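Local coordinates for protein Non-canonical purine NTP pyrophosphatase (Staphylococcus aureus, PDB 4BNQ) that probably hydrolyses non-canonical purine nucleoside triphosphates such as XTP, dITP and ITP to monophosphates and diphosphate, clearing them from the nucleotide pool, at residues E3-S8 with L60-I65; F74-E79 with N103-T108; T109-Q114 with G137-G142. All blocks are in the same frame, centred on the assembly; numbering follows the deposited sequence.

Contact 1: residues E3-S8 with L60-I65; sequences EIVIAS and LNKTVI. With PO4 (phosphate ion), chain C.
Two backbone hydrogen bonds tie Ile65 to Val5 and Ala7. Ile65 N donates to Val5 O (2.9 Å) and Ala7 N to Ile65 O (2.6 Å, a short modelled length that carries no further meaning); both carbonyls are met almost end-on. Ile65 thus lends both its N-H and its C=O to this single beta bridge with Ile6, and Ile6 CA adds a CH contact to Ile65 O at 3.3 Å. Upstream the backbones diverge, and a water bridges them, donating to Thr63 O (2.8 Å) and accepting from Val5 N, a leg modelled too short for its length to be trusted.

The apolar contacts lie mainly around Ile65. Its CG1 sits between backbone N and carbonyl carbon (chi1 64°), which brings CD1 to Ile4 CD1 at 3.6 Å, the two side chains crossing at about a right angle. Ile6 instead runs beside Ile65, CG1 to CG1 at 3.8 Å. Val5 and Val64 meet through their CG1 methyls at 4.0 Å, while helix 45-60 packs on Val64 and Ala7.

The charged contact is peripheral: an extended Lys62 reaches Glu3 with NZ 3.9 Å from OE1, a long salt bridge. Past the Ile6-Ile65 pair, Ser8 OG, at the start of the predicted substrate-binding run Ser8 to Lys13, meets a phosphate, probably from the crystallisation liquor, at a doubtfully short distance. Buried main-chain groups of Val5, Ala7 and Ile65 are thus satisfied in apolar surroundings, and the long ion pair probably adds little.

Contact 2: residues F74-E79 with N103-T108; sequences FALNGE and NKLGNT
The connection between strands 64-73 and 79-80 packs through its flanks on the last turn of helix 94-104 and the loop after it, with Ala75, Leu76 and Glu79 facing Lys104, Leu105 and Thr108. Leu76 to Glu79 form a type I' turn, closed by Glu79 N to Leu76 O at 3.2 Å. On the apolar side, Ala75 CB points at a pair of methyls, 3.6 Å from Thr108 CG2 and 4.0 Å from Leu105 CD2. In Thr108, CG2 is anti to the backbone N and OG1 beside it, which turns the methyl rather than the hydroxyl to Ala75. Leu76 approaches the same Leu105 methyl with its own CD2, at 4.3 Å, a looser touch.

The polar link spans the outer margin. Glu79 reaches out in an extended chain, whereas Lys104 is bent at chi2 and chi3 (41° at the latter), and the two side chains cross at about a right angle. Lys104 NZ stands 3.3 Å from Glu79 OE1, a salt bridge whose hydrogen bond is weak; OE2 also receives a weak bond from Tyr87 OH. With Lys104 exposed, solvent probably softens this attraction. A small apolar patch with one ion pair at its rim is how the flanks of this hairpin connection pack on a helix end and its following loop.

Contact 3: residues T109-Q114 with G137-G142; sequences TDRRAQ and GEIADG. With PO4 (phosphate ion), chain D.
Arg111 O receives two groups from the facing strand, Ile139 N at 2.8 Å and, as a CH contact, Glu138 CA at 3.2 Å. The Ile139 N-H comes in tilted 25° from the carbonyl plane. Two residues further on, Ala113 and Gly137 exchange both their backbone bonds: Ala113 N to Gly137 O at 2.9 Å, from above the carbonyl plane, and Gly137 N to Ala113 O at 3.1 Å. These bonds join the two strands at the open end of the long beta hairpin of strands 112-123 and 126-139, with Arg112 and Glu138 as the non-hydrogen-bonded pair between them. On the face carrying Ala113, its CB meets Ile139 CD1 at 3.6 Å, and Leu71 packs on both residues.

Arg111 passes its CB, CG and CD over Ile139 O. Its NE bonds Thr108 O, and NH1 lies near Ala140 O, though the exact placement of this guanidinium is doubtful. Arg112 turns back to grip Asp110 side-on, NE to OD1 at 2.7 Å and NH2 to OD2 at 2.8 Å, both on the syn sides of the carboxylate. That pairing fixes the rotation of the guanidinium, which also makes a cation-pi contact with Phe74 and, through NH1, a weak hydrogen bond to Lys159 O of the second subunit.

In the fold
From the N terminus, strand 3-6 pairs with 25-28 in a small parallel sheet, and contact 1 ties that sheet to the start of strand 64-73 of the antiparallel sheet, closing a mainly helical loop of 51 residues. Strand 64-73 runs past the centre of the chain to the hairpin at 74-79, where contact 2 closes the excursion through helix 94-104. The chain then enters strand 112-123, and contact 3 closes the long hairpin where strand 126-139 ends. The three follow in series, none enclosing another. Contacts 2 and 3 touch, their centres about 9 Å apart, and Phe74 N probably bonds Arg112 O. Contact 1 lies across the molecule, its centre about 34 Å from that of contact 3.

Contact 1: residues E3-S8 with L60-I65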
# COMPACT_ATOMS: atom_id res chain seq x y z
N GLU A 3 11.16 10.30 19.07
CA GLU A 3 11.66 11.26 18.09
C GLU A 3 12.07 10.60 16.79
O GLU A 3 12.66 9.52 16.79
CB GLU A 3 12.90 11.97 18.63
CG GLU A 3 12.65 13.28 19.31
CD GLU A 3 13.93 13.86 19.89
OE1 GLU A 3 15.02 13.28 19.66
OE2 GLU A 3 13.86 14.90 20.59
N ILE A 4 11.78 11.27 15.68
CA ILE A 4 12.31 10.83 14.40
C ILE A 4 12.95 11.99 13.62
O ILE A 4 12.34 13.05 13.44
CB ILE A 4 11.25 10.06 13.58
CG1 ILE A 4 11.91 9.37 12.39
CG2 ILE A 4 10.14 10.99 13.13
CD1 ILE A 4 10.98 8.42 11.67
N VAL A 5 14.19 11.80 13.19
CA VAL A 5 14.89 12.81 12.42
C VAL A 5 14.72 12.51 10.94
O VAL A 5 15.01 11.40 10.47
CB VAL A 5 16.37 12.87 12.78
CG1 VAL A 5 17.11 13.88 11.88
CG2 VAL A 5 16.55 13.20 14.28
N ILE A 6 14.21 13.49 10.20
CA ILE A 6 14.01 13.29 8.77
C ILE A 6 14.97 14.13 7.93
O ILE A 6 14.95 15.37 7.97
CB ILE A 6 12.57 13.59 8.39
CG1 ILE A 6 11.62 12.77 9.28
CG2 ILE A 6 12.36 13.29 6.91
CD1 ILE A 6 10.20 13.13 9.11
N ALA A 7 15.82 13.46 7.16
CA ALA A 7 16.87 14.13 6.40
C ALA A 7 16.30 14.64 5.08
O ALA A 7 16.70 14.20 3.99
CB ALA A 7 18.02 13.22 6.17
N SER A 8 15.35 15.56 5.17
CA SER A 8 14.79 16.16 3.99
C SER A 8 14.69 17.65 4.21
O SER A 8 14.30 18.09 5.32
CB SER A 8 13.39 15.61 3.73
OG SER A 8 12.85 16.23 2.58
N LEU A 60 25.61 12.94 12.25
CA LEU A 60 24.89 13.18 13.50
C LEU A 60 25.04 12.03 14.47
O LEU A 60 24.73 12.17 15.66
CB LEU A 60 23.39 13.44 13.23
CG LEU A 60 23.05 14.74 12.49
CD1 LEU A 60 21.58 14.80 12.12
CD2 LEU A 60 23.41 15.96 13.33
N ASN A 61 25.52 10.90 13.97
CA ASN A 61 25.65 9.68 14.77
C ASN A 61 24.32 9.30 15.42
O ASN A 61 24.27 8.90 16.58
CB ASN A 61 26.76 9.83 15.82
CG ASN A 61 27.21 8.49 16.38
OD1 ASN A 61 27.01 7.45 15.76
ND2 ASN A 61 27.81 8.53 17.55
N LYS A 62 23.25 9.42 14.62
CA LYS A 62 21.88 9.07 15.00
C LYS A 62 21.26 8.26 13.88
O LYS A 62 21.67 8.35 12.71
CB LYS A 62 21.00 10.34 15.11
CG LYS A 62 21.25 11.28 16.26
CD LYS A 62 19.98 12.15 16.47
CE LYS A 62 19.87 12.66 17.92
NZ LYS A 62 18.59 13.38 18.22
N THR A 63 20.22 7.50 14.21
CA THR A 63 19.30 6.97 13.21
C THR A 63 18.46 8.10 12.59
O THR A 63 17.93 8.96 13.30
CB THR A 63 18.37 5.92 13.83
OG1 THR A 63 19.14 4.77 14.19
CG2 THR A 63 17.29 5.52 12.82
N VAL A 64 18.35 8.11 11.26
CA VAL A 64 17.49 9.08 10.58
C VAL A 64 16.74 8.40 9.42
O VAL A 64 17.05 7.27 9.04
CB VAL A 64 18.30 10.25 9.98
CG1 VAL A 64 19.35 10.74 10.97
CG2 VAL A 64 18.93 9.81 8.70
N ILE A 65 15.76 9.09 8.86
CA ILE A 65 15.18 8.64 7.60
C ILE A 65 15.27 9.72 6.54
O ILE A 65 15.27 10.91 6.82
CB ILE A 65 13.71 8.21 7.74
CG1 ILE A 65 12.83 9.39 8.14
CG2 ILE A 65 13.58 7.07 8.73
CD1 ILE A 65 11.32 9.06 8.15
P PO4 C . 14.61 16.33 -0.35
O1 PO4 C . 13.84 15.32 0.51
O2 PO4 C . 13.64 17.05 -1.26
O3 PO4 C . 15.61 15.57 -1.21
O4 PO4 C . 15.33 17.31 0.52
O HOH W 1 15.29 9.64 13.85

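Contact 2: residues F74-E79 with N103-T108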
# COMPACT_ATOMS: atom_id res chain seq x y z
N PHE A 74 2.84 7.70 -17.42
CA PHE A 74 2.83 6.64 -18.43
C PHE A 74 3.18 7.17 -19.84
O PHE A 74 4.19 6.79 -20.43
CB PHE A 74 1.48 5.92 -18.43
CG PHE A 74 1.43 4.69 -19.32
CD1 PHE A 74 1.42 4.81 -20.71
CD2 PHE A 74 1.39 3.42 -18.77
CE1 PHE A 74 1.39 3.69 -21.53
CE2 PHE A 74 1.35 2.29 -19.58
CZ PHE A 74 1.35 2.44 -20.96
N ALA A 75 2.35 8.08 -20.35
CA ALA A 75 2.56 8.62 -21.70
C ALA A 75 3.95 9.22 -21.95
O ALA A 75 4.31 9.44 -23.10
CB ALA A 75 1.47 9.64 -22.05
N LEU A 76 4.72 9.48 -20.90
CA LEU A 76 6.06 10.02 -21.10
C LEU A 76 7.10 8.99 -20.70
O LEU A 76 8.21 9.35 -20.34
CB LEU A 76 6.26 11.28 -20.27
CG LEU A 76 5.17 12.36 -20.38
CD1 LEU A 76 5.53 13.55 -19.51
CD2 LEU A 76 4.98 12.79 -21.83
N ASN A 77 6.71 7.71 -20.80
CA ASN A 77 7.49 6.57 -20.28
C ASN A 77 8.30 6.85 -18.99
O ASN A 77 9.50 6.60 -18.92
CB ASN A 77 8.33 5.88 -21.38
CG ASN A 77 9.43 6.78 -21.94
OD1 ASN A 77 10.58 6.69 -21.52
ND2 ASN A 77 9.07 7.62 -22.90
N GLY A 78 7.61 7.36 -17.97
CA GLY A 78 8.19 7.50 -16.65
C GLY A 78 8.74 8.87 -16.31
O GLY A 78 9.28 9.06 -15.22
N GLU A 79 8.64 9.83 -17.21
CA GLU A 79 9.03 11.19 -16.83
C GLU A 79 7.96 11.70 -15.88
O GLU A 79 6.81 11.28 -15.96
CB GLU A 79 9.09 12.13 -18.03
CG GLU A 79 10.29 12.00 -18.94
CD GLU A 79 10.18 12.96 -20.12
OE1 GLU A 79 9.58 12.59 -21.17
OE2 GLU A 79 10.67 14.10 -19.98
N ASN A 103 2.38 21.21 -20.32
CA ASN A 103 2.66 21.52 -21.73
C ASN A 103 3.02 20.28 -22.51
O ASN A 103 2.51 20.07 -23.61
CB ASN A 103 3.81 22.53 -21.86
CG ASN A 103 3.39 23.94 -21.50
OD1 ASN A 103 2.20 24.26 -21.48
ND2 ASN A 103 4.37 24.81 -21.22
N LYS A 104 3.89 19.46 -21.93
CA LYS A 104 4.29 18.22 -22.58
C LYS A 104 3.16 17.21 -22.78
O LYS A 104 3.25 16.35 -23.64
CB LYS A 104 5.46 17.58 -21.83
CG LYS A 104 6.75 18.36 -21.95
CD LYS A 104 7.97 17.43 -21.91
CE LYS A 104 7.72 16.15 -22.70
NZ LYS A 104 8.95 15.34 -22.91
N LEU A 105 2.09 17.33 -21.99
CA LEU A 105 0.93 16.46 -22.17
C LEU A 105 -0.26 17.14 -22.89
O LEU A 105 -1.40 16.66 -22.82
CB LEU A 105 0.50 15.87 -20.81
CG LEU A 105 1.38 14.74 -20.27
CD1 LEU A 105 1.42 14.81 -18.76
CD2 LEU A 105 0.91 13.35 -20.71
N GLY A 106 0.02 18.23 -23.59
CA GLY A 106 -0.99 19.10 -24.20
C GLY A 106 -2.29 18.50 -24.70
O GLY A 106 -3.39 18.98 -24.36
N ASN A 107 -2.20 17.46 -25.52
CA ASN A 107 -3.42 16.84 -26.03
C ASN A 107 -3.66 15.42 -25.51
O ASN A 107 -4.80 14.96 -25.49
CB ASN A 107 -3.47 16.90 -27.56
CG ASN A 107 -3.38 18.33 -28.08
OD1 ASN A 107 -4.35 19.10 -27.99
ND2 ASN A 107 -2.21 18.69 -28.64
N THR A 108 -2.58 14.76 -25.08
CA THR A 108 -2.59 13.35 -24.65
C THR A 108 -3.85 12.92 -23.87
O THR A 108 -4.30 13.62 -22.96
CB THR A 108 -1.34 13.05 -23.79
OG1 THR A 108 -0.18 13.59 -24.43
CG2 THR A 108 -1.17 11.55 -23.61

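Contact 3: residues T109-Q114 with G137-G142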
# COMPACT_ATOMS: atom_id res chain seq x y z
N THR A 109 -4.44 11.78 -24.25
CA THR A 109 -5.67 11.31 -23.59
C THR A 109 -5.46 10.23 -22.53
O THR A 109 -6.29 10.07 -21.63
CB THR A 109 -6.72 10.79 -24.61
OG1 THR A 109 -6.14 9.76 -25.41
CG2 THR A 109 -7.21 11.92 -25.50
N ASP A 110 -4.37 9.48 -22.65
CA ASP A 110 -4.01 8.52 -21.61
C ASP A 110 -3.10 9.24 -20.61
O ASP A 110 -1.89 9.30 -20.80
CB ASP A 110 -3.28 7.32 -22.23
CG ASP A 110 -2.76 6.33 -21.20
OD1 ASP A 110 -3.22 6.35 -20.03
OD2 ASP A 110 -1.89 5.50 -21.55
N ARG A 111 -3.69 9.79 -19.56
CA ARG A 111 -2.94 10.61 -18.61
C ARG A 111 -2.55 9.87 -17.33
O ARG A 111 -2.27 10.50 -16.30
CB ARG A 111 -3.74 11.86 -18.24
CG ARG A 111 -4.50 12.51 -19.41
CD ARG A 111 -4.63 14.00 -19.18
NE ARG A 111 -3.87 14.73 -20.18
CZ ARG A 111 -3.31 15.91 -19.99
NH1 ARG A 111 -3.41 16.52 -18.82
NH2 ARG A 111 -2.65 16.47 -20.98
N ARG A 112 -2.55 8.54 -17.39
CA ARG A 112 -2.20 7.74 -16.23
C ARG A 112 -0.81 8.12 -15.72
O ARG A 112 0.12 8.36 -16.50
CB ARG A 112 -2.27 6.25 -16.55
CG ARG A 112 -3.71 5.73 -16.72
CD ARG A 112 -3.72 4.29 -17.19
NE ARG A 112 -3.01 4.17 -18.46
CZ ARG A 112 -2.57 3.03 -18.98
NH1 ARG A 112 -2.76 1.87 -18.36
NH2 ARG A 112 -1.93 3.05 -20.14
N ALA A 113 -0.70 8.21 -14.40
CA ALA A 113 0.56 8.54 -13.76
C ALA A 113 0.56 7.87 -12.40
O ALA A 113 -0.46 7.36 -11.94
CB ALA A 113 0.74 10.04 -13.61
N GLN A 114 1.71 7.90 -11.74
CA GLN A 114 1.87 7.22 -10.48
C GLN A 114 2.79 8.05 -9.61
O GLN A 114 3.79 8.60 -10.11
CB GLN A 114 2.51 5.86 -10.76
CG GLN A 114 2.68 4.95 -9.58
CD GLN A 114 3.51 3.73 -9.95
OE1 GLN A 114 4.58 3.86 -10.57
NE2 GLN A 114 3.03 2.54 -9.58
N GLY A 137 -2.95 7.48 -10.15
CA GLY A 137 -3.85 8.55 -10.50
C GLY A 137 -3.69 8.94 -11.96
O GLY A 137 -3.15 8.18 -12.77
N GLU A 138 -4.16 10.14 -12.29
CA GLU A 138 -4.14 10.64 -13.65
C GLU A 138 -3.69 12.06 -13.53
O GLU A 138 -3.87 12.68 -12.48
CB GLU A 138 -5.54 10.60 -14.26
CG GLU A 138 -6.09 9.19 -14.44
CD GLU A 138 -7.50 9.17 -15.02
OE1 GLU A 138 -8.30 10.06 -14.67
OE2 GLU A 138 -7.81 8.25 -15.81
N ILE A 139 -3.10 12.59 -14.60
CA ILE A 139 -2.71 13.99 -14.60
C ILE A 139 -3.92 14.77 -15.06
O ILE A 139 -4.46 14.50 -16.14
CB ILE A 139 -1.52 14.25 -15.53
CG1 ILE A 139 -0.33 13.37 -15.13
CG2 ILE A 139 -1.16 15.75 -15.54
CD1 ILE A 139 0.19 13.61 -13.73
N ALA A 140 -4.37 15.73 -14.26
CA ALA A 140 -5.55 16.52 -14.63
C ALA A 140 -5.22 17.50 -15.74
O ALA A 140 -4.08 17.59 -16.21
CB ALA A 140 -6.10 17.26 -13.42
N ASP A 141 -6.23 18.26 -16.16
CA ASP A 141 -6.03 19.23 -17.23
C ASP A 141 -5.65 20.61 -16.67
O ASP A 141 -5.65 21.60 -17.39
CB ASP A 141 -7.29 19.35 -18.10
CG ASP A 141 -8.49 19.83 -17.33
OD1 ASP A 141 -8.38 20.02 -16.10
OD2 ASP A 141 -9.56 20.03 -17.93
N GLY A 142 -5.32 20.67 -15.39
CA GLY A 142 -5.00 21.96 -14.78
C GLY A 142 -4.80 21.82 -13.29
O GLY A 142 -4.79 20.70 -12.77
P PO4 D . -3.39 10.04 -27.24
O1 PO4 D . -3.10 9.18 -26.02
O2 PO4 D . -4.87 10.36 -27.28
O3 PO4 D . -3.02 9.32 -28.53
O4 PO4 D . -2.56 11.31 -27.17
O HOH W 2 -6.75 9.80 -18.27